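Local structure of guanidinopropionase (Pseudomonas aeruginosa, 3NIQ) at residues D4-P8 with Y80-V85; V42-T48 with G124-V128; R140-M144 with L177-T183. The protein catalyses the manganese-dependent hydrolysis of 3-guanidinopropanoate to beta-alanine and urea, working as a homohexamer of the arginase family. All blocks are in the same frame, centred on the assembly; numbering follows the deposited sequence.

Contact 1 of 3, residues D4-P8 with Y80-V85; sequences DHPQP and YDLVRV
His5 ND1 gives its N-H to Tyr80 O at 2.9 Å, the shortest direct hydrogen bond between the two segments, where an irregular N-terminal arm lies against the end of helix 79-82 and the start of strand 85-90, an outermost strand of the parallel sheet in this chain. The acceptor sits almost in the plane of the imidazole, whereas the donor stands above the plane of the carbonyl, and the N-H...O angle of 137° makes the bond distinctly bent. With CG beside its own backbone N (chi1 -65°), the ring turns its edge to Tyr80 O and Leu82 O. These two carbonyl oxygens probably polarise the imidazole. One face of this ring is covered by Arg84 CG, a CH-pi contact 4.1 Å from the ring centroid and shifted toward the rim. Farther out, the guanidinium of Arg84 has NE bonded to Ala34 O, and Pro6 CD rests over the centre of one of its faces. Farther along, Gln7 is bent at chi2 (-71°), which folds its amide back over the helix end, where NE2 makes a weak hydrogen bond to Asp81 OD1. Pro8 CG lies over a face of the Tyr80 ring, 3.6 Å from CE2, while Phe304 and Leu307 of helix 294-317 also touch this tyrosine from the body of the fold. Between the backbones a water links Pro6 O at 2.7 Å with Val83 O, and accepts a hydrogen bond from Val85 N at 2.8 Å.

Contact 2 of 3, residues V42-T48 with G124-V128; sequences VPWDGGT and GDHLV. With MN (manganese (II) ion), chain D.
Trp44 and Leu127 meet at the apolar centre, with Leu127 CD2 3.3 Å from Trp44 CH2 at the far end of the six-membered ring. Both side chains set out anti to their backbone N, which carries the six-membered ring of the indole to the leucine branch and to the backbone of Val128. Beside them Val42 CG1 presses on Val128 CG2 at 3.3 Å, tighter than usual for two carbons. Helix 98-114 touches the same patch through contacts of Ser101, Leu102 and Ile105 with the indole. Toward the polar edge, Gly124 CA approaches both Val42 O and Trp44 O as a C-H donor, and the next residue gives a conventional bond from Asp125 N to Trp44 O (3.0 Å, 156°). The carboxylate of Asp125 then ties the two loops together. Its chi1 of 71° puts CG between the backbone N and the carbonyl carbon, directing the group at the type I turn from Asp45 to Thr48. There OD2 accepts a hydrogen bond from Thr48 OG1 at 2.9 Å on its anti lone pair. OD1 accepts from Leu127 N at 2.9 Å, closing an Asx turn, and accepts a hydrogen bond from a water at 2.6 Å; that water, lying over a face of the indole, accepts from Gly47 N at 2.6 Å. His126 faces the other way, and its ND1 binds manganese at 2.2 Å. Asp148, Asp152 and Asp240 complete the protein ligands of this ion, in the two-manganese site at the carboxyl ends of the parallel strands characteristic of the arginase family.

Contact 3 of 3, residues R140-M144 with L177-T183; sequences RPLGM and LLDPLRT
Met144, with the largest surface buried in this contact, touches Leu178, Arg182 and Thr183 through its backbone, its CB and its terminal methyl. Its backbone N donates to Arg182 O at 2.9 Å, its CB packs on Leu178 CD1 at 3.8 Å, and its CE comes equally close to Thr183 CG2. The side chain runs out straight through chi1 and chi2 and bends only at chi3 (71°), which swings the terminal methyl over toward Leu178 CD2 and Thr183. Phe169 of helix 168-174 and Phe133 of helix 129-136 also touch the methionine. Leu142, two residues earlier, is bonded through both its backbone N and its O: Leu142 N donates to Leu177 O at 2.8 Å, and Leu142 O accepts from Asp179 N in a nearly straight bond (173°). These are parallel pairings within the alpha/beta sheet of the arginase fold, Leu142 with Leu178 and Met144 with Thr183, joining strand 142-147 first to the short strand 178-179 and then to strand 183-188. Between the two, the chain makes overlapping type I turns through Pro180 and Leu181. The corner is secured by Asp179, whose O accepts from Thr183 OG1 and Arg182 N on opposite faces of its plane, and whose OD1 takes Leu181 N in an Asx turn. Arg182 then folds back on Gly143, and its guanidinium lies with one face against Gly143 CA, which stands 3.2 Å from its plane and is displaced toward the rim, while NH1 and NH2 are held by the carbonyls Val230 O and Pro234 O.

How the contacts relate
From the N terminus, the arm 4-8 waits until residues 80-85 to close contact 1, and strand 37-42 and its following loop lie inside that span. Segment 42-48 therefore opens contact 2 before contact 1 has closed, and the two cross along the chain, contact 2 closing at 124-128. Contact 3 follows both in series, with a shorter loop holding helix 168-174 between its segments. Contact 1 fastens the arm at the 85-90 side of the sheet. Contact 2 joins the loops after strands 37-42 and 118-123, beside the manganese site, and contact 3 pairs strand 142-147 with strands 178-179 and 183-188. Contacts 2 and 3 approach to about 6 Å between nearest atoms; the nearest atoms of contacts 1 and 2 are about 15 Å apart.

Contact 1 of 3, residues D4-P8 with Y80-V85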
loop_
_atom_site.group_PDB
_atom_site.type_symbol
_atom_site.label_atom_id
_atom_site.label_comp_id
_atom_site.label_asym_id
_atom_site.label_seq_id
_atom_site.Cartn_x
_atom_site.Cartn_y
_atom_site.Cartn_z
ATOM N N ASP A 4 -11.444 36.255 22.231
ATOM C CA ASP A 4 -10.069 36.239 21.618
ATOM C C ASP A 4 -9.266 34.959 21.935
ATOM O O ASP A 4 -8.035 34.978 21.958
ATOM C CB ASP A 4 -9.265 37.505 21.995
ATOM C CG ASP A 4 -9.016 37.635 23.501
ATOM O OD1 ASP A 4 -9.787 37.073 24.314
ATOM O OD2 ASP A 4 -8.038 38.320 23.873
ATOM N N HIS A 5 -9.967 33.857 22.176
ATOM C CA HIS A 5 -9.312 32.553 22.303
ATOM C C HIS A 5 -8.636 32.226 20.973
ATOM O O HIS A 5 -9.070 32.711 19.935
ATOM C CB HIS A 5 -10.343 31.484 22.650
ATOM C CG HIS A 5 -10.982 31.673 23.995
ATOM N ND1 HIS A 5 -11.849 30.751 24.542
ATOM C CD2 HIS A 5 -10.865 32.668 24.911
ATOM C CE1 HIS A 5 -12.245 31.170 25.734
ATOM N NE2 HIS A 5 -11.666 32.333 25.979
ATOM N N PRO A 6 -7.557 31.421 20.994
ATOM C CA PRO A 6 -7.062 30.922 19.700
ATOM C C PRO A 6 -8.173 30.160 18.977
ATOM O O PRO A 6 -9.042 29.580 19.621
ATOM C CB PRO A 6 -5.932 29.970 20.101
ATOM C CG PRO A 6 -5.457 30.515 21.438
ATOM C CD PRO A 6 -6.733 30.949 22.127
ATOM N N GLN A 7 -8.178 30.222 17.651
ATOM C CA GLN A 7 -9.163 29.507 16.857
ATOM C C GLN A 7 -8.404 28.796 15.735
ATOM O O GLN A 7 -7.370 29.294 15.280
ATOM C CB GLN A 7 -10.212 30.464 16.242
ATOM C CG GLN A 7 -11.124 31.227 17.235
ATOM C CD GLN A 7 -12.148 30.351 17.947
ATOM O OE1 GLN A 7 -12.647 29.372 17.404
ATOM N NE2 GLN A 7 -12.472 30.718 19.174
ATOM N N PRO A 8 -8.916 27.637 15.287
ATOM C CA PRO A 8 -8.336 26.921 14.151
ATOM C C PRO A 8 -8.383 27.797 12.907
ATOM O O PRO A 8 -9.205 28.708 12.854
ATOM C CB PRO A 8 -9.305 25.742 13.937
ATOM C CG PRO A 8 -10.053 25.599 15.216
ATOM C CD PRO A 8 -10.147 26.986 15.785
ATOM N N TYR A 80 -12.986 25.637 21.553
ATOM C CA TYR A 80 -12.140 26.800 21.380
ATOM C C TYR A 80 -12.811 28.087 21.851
ATOM O O TYR A 80 -12.110 29.043 22.156
ATOM C CB TYR A 80 -11.673 26.914 19.930
ATOM C CG TYR A 80 -11.254 25.572 19.378
ATOM C CD1 TYR A 80 -10.171 24.868 19.928
ATOM C CD2 TYR A 80 -11.954 24.991 18.327
ATOM C CE1 TYR A 80 -9.804 23.615 19.419
ATOM C CE2 TYR A 80 -11.603 23.753 17.831
ATOM C CZ TYR A 80 -10.533 23.068 18.379
ATOM O OH TYR A 80 -10.199 21.838 17.882
ATOM N N ASP A 81 -14.149 28.104 21.886
ATOM C CA ASP A 81 -14.899 29.230 22.467
ATOM C C ASP A 81 -14.929 29.119 23.979
ATOM O O ASP A 81 -14.760 30.124 24.671
ATOM C CB ASP A 81 -16.334 29.328 21.925
ATOM C CG ASP A 81 -16.383 29.738 20.455
ATOM O OD1 ASP A 81 -15.457 30.422 19.985
ATOM O OD2 ASP A 81 -17.355 29.371 19.773
ATOM N N LEU A 82 -15.096 27.895 24.482
ATOM C CA LEU A 82 -15.114 27.650 25.922
ATOM C C LEU A 82 -13.823 28.057 26.617
ATOM O O LEU A 82 -13.864 28.727 27.641
ATOM C CB LEU A 82 -15.412 26.182 26.246
ATOM C CG LEU A 82 -16.856 25.750 26.274
ATOM C CD1 LEU A 82 -16.930 24.358 26.913
ATOM C CD2 LEU A 82 -17.684 26.780 27.077
ATOM N N VAL A 83 -12.681 27.646 26.069
ATOM C CA VAL A 83 -11.381 27.887 26.726
ATOM C C VAL A 83 -10.291 28.124 25.695
ATOM O O VAL A 83 -10.530 27.988 24.488
ATOM C CB VAL A 83 -10.958 26.688 27.636
ATOM C CG1 VAL A 83 -12.071 26.330 28.613
ATOM C CG2 VAL A 83 -10.580 25.465 26.788
ATOM N N ARG A 84 -9.100 28.486 26.165
ATOM C CA ARG A 84 -7.960 28.686 25.286
ATOM C C ARG A 84 -7.222 27.371 25.015
ATOM O O ARG A 84 -6.676 26.739 25.938
ATOM C CB ARG A 84 -7.007 29.713 25.885
ATOM C CG ARG A 84 -7.659 31.090 26.141
ATOM C CD ARG A 84 -6.693 32.020 26.879
ATOM N NE ARG A 84 -5.411 32.067 26.173
ATOM C CZ ARG A 84 -5.107 32.920 25.194
ATOM N NH1 ARG A 84 -5.991 33.838 24.802
ATOM N NH2 ARG A 84 -3.902 32.866 24.622
ATOM N N VAL A 85 -7.210 26.983 23.740
ATOM C CA VAL A 85 -6.588 25.740 23.264
ATOM C C VAL A 85 -5.490 26.079 22.266
ATOM O O VAL A 85 -5.629 27.000 21.442
ATOM C CB VAL A 85 -7.626 24.802 22.588
ATOM C CG1 VAL A 85 -7.042 23.384 22.385
ATOM C CG2 VAL A 85 -8.890 24.707 23.434
HETATM O O HOH W 1 -9.049 28.291 22.003
#

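Contact 2 of 3, residues V42-T48 with G124-V128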
loop_
_atom_site.group_PDB
_atom_site.type_symbol
_atom_site.label_atom_id
_atom_site.label_comp_id
_atom_site.label_asym_id
_atom_site.label_seq_id
_atom_site.Cartn_x
_atom_site.Cartn_y
_atom_site.Cartn_z
ATOM N N VAL A 42 4.014 13.588 21.975
ATOM C CA VAL A 42 5.151 12.928 22.611
ATOM C C VAL A 42 5.703 11.830 21.702
ATOM O O VAL A 42 5.328 10.646 21.817
ATOM C CB VAL A 42 4.801 12.370 23.960
ATOM C CG1 VAL A 42 6.090 11.955 24.659
ATOM C CG2 VAL A 42 4.015 13.411 24.782
ATOM N N PRO A 43 6.596 12.224 20.792
ATOM C CA PRO A 43 7.034 11.351 19.708
ATOM C C PRO A 43 8.118 10.407 20.200
ATOM O O PRO A 43 9.289 10.619 19.931
ATOM C CB PRO A 43 7.563 12.341 18.666
ATOM C CG PRO A 43 8.055 13.526 19.484
ATOM C CD PRO A 43 7.109 13.611 20.648
ATOM N N TRP A 44 7.713 9.363 20.920
ATOM C CA TRP A 44 8.661 8.544 21.659
ATOM C C TRP A 44 8.180 7.102 21.746
ATOM O O TRP A 44 7.064 6.824 22.208
ATOM C CB TRP A 44 8.840 9.141 23.055
ATOM C CG TRP A 44 9.801 8.388 23.923
ATOM C CD1 TRP A 44 11.064 7.986 23.592
ATOM C CD2 TRP A 44 9.587 7.971 25.278
ATOM N NE1 TRP A 44 11.648 7.336 24.658
ATOM C CE2 TRP A 44 10.763 7.307 25.701
ATOM C CE3 TRP A 44 8.511 8.091 26.177
ATOM C CZ2 TRP A 44 10.902 6.762 26.979
ATOM C CZ3 TRP A 44 8.657 7.556 27.465
ATOM C CH2 TRP A 44 9.851 6.907 27.848
ATOM N N ASP A 45 8.990 6.175 21.256
ATOM C CA ASP A 45 8.607 4.755 21.331
ATOM C C ASP A 45 9.738 3.876 21.879
ATOM O O ASP A 45 9.815 2.675 21.586
ATOM C CB ASP A 45 8.060 4.238 19.976
ATOM C CG ASP A 45 9.061 4.400 18.821
ATOM O OD1 ASP A 45 10.284 4.579 19.072
ATOM O OD2 ASP A 45 8.613 4.355 17.653
ATOM N N GLY A 46 10.598 4.482 22.691
ATOM C CA GLY A 46 11.672 3.748 23.393
ATOM C C GLY A 46 11.171 2.558 24.222
ATOM O O GLY A 46 11.889 1.563 24.405
ATOM N N GLY A 47 9.939 2.640 24.716
ATOM C CA GLY A 47 9.359 1.554 25.510
ATOM C C GLY A 47 8.831 0.377 24.690
ATOM O O GLY A 47 8.319 -0.605 25.259
ATOM N N THR A 48 8.934 0.452 23.361
ATOM C CA THR A 48 8.295 -0.562 22.522
ATOM C C THR A 48 9.102 -1.872 22.418
ATOM O O THR A 48 10.243 -1.885 21.955
ATOM C CB THR A 48 7.904 0.003 21.119
ATOM O OG1 THR A 48 6.853 0.974 21.286
ATOM C CG2 THR A 48 7.407 -1.122 20.232
ATOM N N GLY A 124 3.423 8.333 20.102
ATOM C CA GLY A 124 4.188 7.735 21.201
ATOM C C GLY A 124 3.517 6.474 21.707
ATOM O O GLY A 124 2.287 6.319 21.582
ATOM N N ASP A 125 4.311 5.565 22.262
ATOM C CA ASP A 125 3.771 4.369 22.869
ATOM C C ASP A 125 3.312 4.671 24.298
ATOM O O ASP A 125 3.483 5.794 24.780
ATOM C CB ASP A 125 4.793 3.222 22.811
ATOM C CG ASP A 125 5.994 3.432 23.760
ATOM O OD1 ASP A 125 5.878 4.131 24.784
ATOM O OD2 ASP A 125 7.068 2.882 23.471
ATOM N N HIS A 126 2.746 3.685 24.985
ATOM C CA HIS A 126 2.052 3.971 26.249
ATOM C C HIS A 126 3.003 4.324 27.403
ATOM O O HIS A 126 2.565 4.851 28.433
ATOM C CB HIS A 126 1.140 2.814 26.662
ATOM C CG HIS A 126 -0.200 3.269 27.133
ATOM N ND1 HIS A 126 -1.363 2.588 26.841
ATOM C CD2 HIS A 126 -0.570 4.387 27.804
ATOM C CE1 HIS A 126 -2.392 3.248 27.347
ATOM N NE2 HIS A 126 -1.939 4.349 27.925
ATOM N N LEU A 127 4.298 4.084 27.227
ATOM C CA LEU A 127 5.254 4.474 28.276
ATOM C C LEU A 127 5.255 5.985 28.472
ATOM O O LEU A 127 5.559 6.485 29.560
ATOM C CB LEU A 127 6.671 3.912 28.015
ATOM C CG LEU A 127 7.708 4.252 29.094
ATOM C CD1 LEU A 127 7.285 3.681 30.461
ATOM C CD2 LEU A 127 9.136 3.754 28.710
ATOM N N VAL A 128 4.860 6.721 27.436
ATOM C CA VAL A 128 4.775 8.173 27.540
ATOM C C VAL A 128 3.856 8.642 28.679
ATOM O O VAL A 128 4.048 9.735 29.245
ATOM C CB VAL A 128 4.313 8.824 26.214
ATOM C CG1 VAL A 128 3.075 8.138 25.672
ATOM C CG2 VAL A 128 3.968 10.280 26.470
HETATM MN MN MN D . -1.297 0.489 26.121
HETATM O O HOH W 2 8.393 4.720 25.046
HETATM O O HOH W 3 -0.574 -1.757 25.580
#

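Contact 3 of 3, residues R140-M144 with L177-T183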
loop_
_atom_site.group_PDB
_atom_site.type_symbol
_atom_site.label_atom_id
_atom_site.label_comp_id
_atom_site.label_asym_id
_atom_site.label_seq_id
_atom_site.Cartn_x
_atom_site.Cartn_y
_atom_site.Cartn_z
ATOM N N ARG A 140 -1.106 14.927 44.256
ATOM C CA ARG A 140 -2.176 14.031 44.634
ATOM C C ARG A 140 -2.329 12.917 43.613
ATOM O O ARG A 140 -2.099 13.147 42.472
ATOM C CB ARG A 140 -3.502 14.778 44.800
ATOM C CG ARG A 140 -3.995 15.516 43.579
ATOM C CD ARG A 140 -5.361 16.173 43.739
ATOM N NE ARG A 140 -5.767 16.812 42.508
ATOM C CZ ARG A 140 -6.859 17.509 42.331
ATOM N NH1 ARG A 140 -7.723 17.653 43.302
ATOM N NH2 ARG A 140 -7.092 18.058 41.185
ATOM N N PRO A 141 -2.733 11.718 43.978
ATOM C CA PRO A 141 -2.887 10.661 42.986
ATOM C C PRO A 141 -4.059 10.889 42.025
ATOM O O PRO A 141 -5.032 11.587 42.356
ATOM C CB PRO A 141 -3.117 9.399 43.836
ATOM C CG PRO A 141 -3.603 9.921 45.200
ATOM C CD PRO A 141 -2.832 11.202 45.366
ATOM N N LEU A 142 -3.953 10.287 40.842
ATOM C CA LEU A 142 -4.971 10.422 39.795
ATOM C C LEU A 142 -5.846 9.186 39.808
ATOM O O LEU A 142 -5.383 8.102 40.194
ATOM C CB LEU A 142 -4.291 10.510 38.397
ATOM C CG LEU A 142 -3.393 11.697 38.088
ATOM C CD1 LEU A 142 -2.575 11.469 36.814
ATOM C CD2 LEU A 142 -4.188 12.980 37.971
ATOM N N GLY A 143 -7.105 9.345 39.417
ATOM C CA GLY A 143 -7.921 8.216 38.969
ATOM C C GLY A 143 -7.740 8.077 37.448
ATOM O O GLY A 143 -7.178 8.980 36.795
ATOM N N MET A 144 -8.193 6.972 36.861
ATOM C CA MET A 144 -8.079 6.837 35.394
ATOM C C MET A 144 -9.146 5.943 34.770
ATOM O O MET A 144 -9.538 4.948 35.355
ATOM C CB MET A 144 -6.677 6.345 35.017
ATOM C CG MET A 144 -6.464 6.056 33.522
ATOM S SD MET A 144 -4.781 5.531 33.149
ATOM C CE MET A 144 -4.736 3.898 33.877
ATOM N N LEU A 177 1.239 7.553 42.100
ATOM C CA LEU A 177 0.717 8.587 41.198
ATOM C C LEU A 177 -0.681 8.279 40.717
ATOM O O LEU A 177 -1.439 9.177 40.347
ATOM C CB LEU A 177 1.629 8.728 39.972
ATOM C CG LEU A 177 3.123 8.889 40.263
ATOM C CD1 LEU A 177 3.933 8.563 39.003
ATOM C CD2 LEU A 177 3.434 10.322 40.776
ATOM N N LEU A 178 -0.988 6.991 40.670
ATOM C CA LEU A 178 -2.252 6.503 40.199
ATOM C C LEU A 178 -2.914 5.724 41.331
ATOM O O LEU A 178 -2.319 4.798 41.884
ATOM C CB LEU A 178 -2.052 5.585 38.987
ATOM C CG LEU A 178 -3.268 4.815 38.436
ATOM C CD1 LEU A 178 -4.343 5.771 37.952
ATOM C CD2 LEU A 178 -2.859 3.817 37.326
ATOM N N ASP A 179 -4.149 6.101 41.643
ATOM C CA ASP A 179 -4.938 5.425 42.669
ATOM C C ASP A 179 -5.627 4.191 42.045
ATOM O O ASP A 179 -6.567 4.316 41.274
ATOM C CB ASP A 179 -5.950 6.421 43.277
ATOM C CG ASP A 179 -6.898 5.773 44.296
ATOM O OD1 ASP A 179 -6.764 4.568 44.578
ATOM O OD2 ASP A 179 -7.802 6.471 44.785
ATOM N N PRO A 180 -5.168 2.982 42.399
ATOM C CA PRO A 180 -5.713 1.792 41.743
ATOM C C PRO A 180 -7.222 1.547 41.976
ATOM O O PRO A 180 -7.873 0.968 41.108
ATOM C CB PRO A 180 -4.849 0.646 42.306
ATOM C CG PRO A 180 -4.330 1.149 43.578
ATOM C CD PRO A 180 -4.159 2.641 43.420
ATOM N N LEU A 181 -7.781 1.996 43.103
ATOM C CA LEU A 181 -9.243 1.841 43.320
ATOM C C LEU A 181 -10.068 2.767 42.460
ATOM O O LEU A 181 -11.261 2.550 42.298
ATOM C CB LEU A 181 -9.641 2.076 44.790
ATOM C CG LEU A 181 -9.944 0.814 45.602
ATOM C CD1 LEU A 181 -8.648 0.049 45.861
ATOM C CD2 LEU A 181 -10.619 1.182 46.912
ATOM N N ARG A 182 -9.457 3.831 41.943
ATOM C CA ARG A 182 -10.158 4.674 41.006
ATOM C C ARG A 182 -9.623 4.460 39.579
ATOM O O ARG A 182 -9.614 5.369 38.768
ATOM C CB ARG A 182 -10.088 6.145 41.438
ATOM C CG ARG A 182 -10.803 6.379 42.780
ATOM C CD ARG A 182 -11.166 7.848 43.018
ATOM N NE ARG A 182 -10.030 8.728 42.821
ATOM C CZ ARG A 182 -9.867 9.510 41.752
ATOM N NH1 ARG A 182 -10.758 9.531 40.737
ATOM N NH2 ARG A 182 -8.799 10.260 41.693
ATOM N N THR A 183 -9.186 3.238 39.292
ATOM C CA THR A 183 -8.712 2.886 37.953
ATOM C C THR A 183 -9.605 1.819 37.351
ATOM O O THR A 183 -9.898 0.793 37.970
ATOM C CB THR A 183 -7.249 2.421 38.002
ATOM O OG1 THR A 183 -6.452 3.473 38.577
ATOM C CG2 THR A 183 -6.719 2.076 36.602
#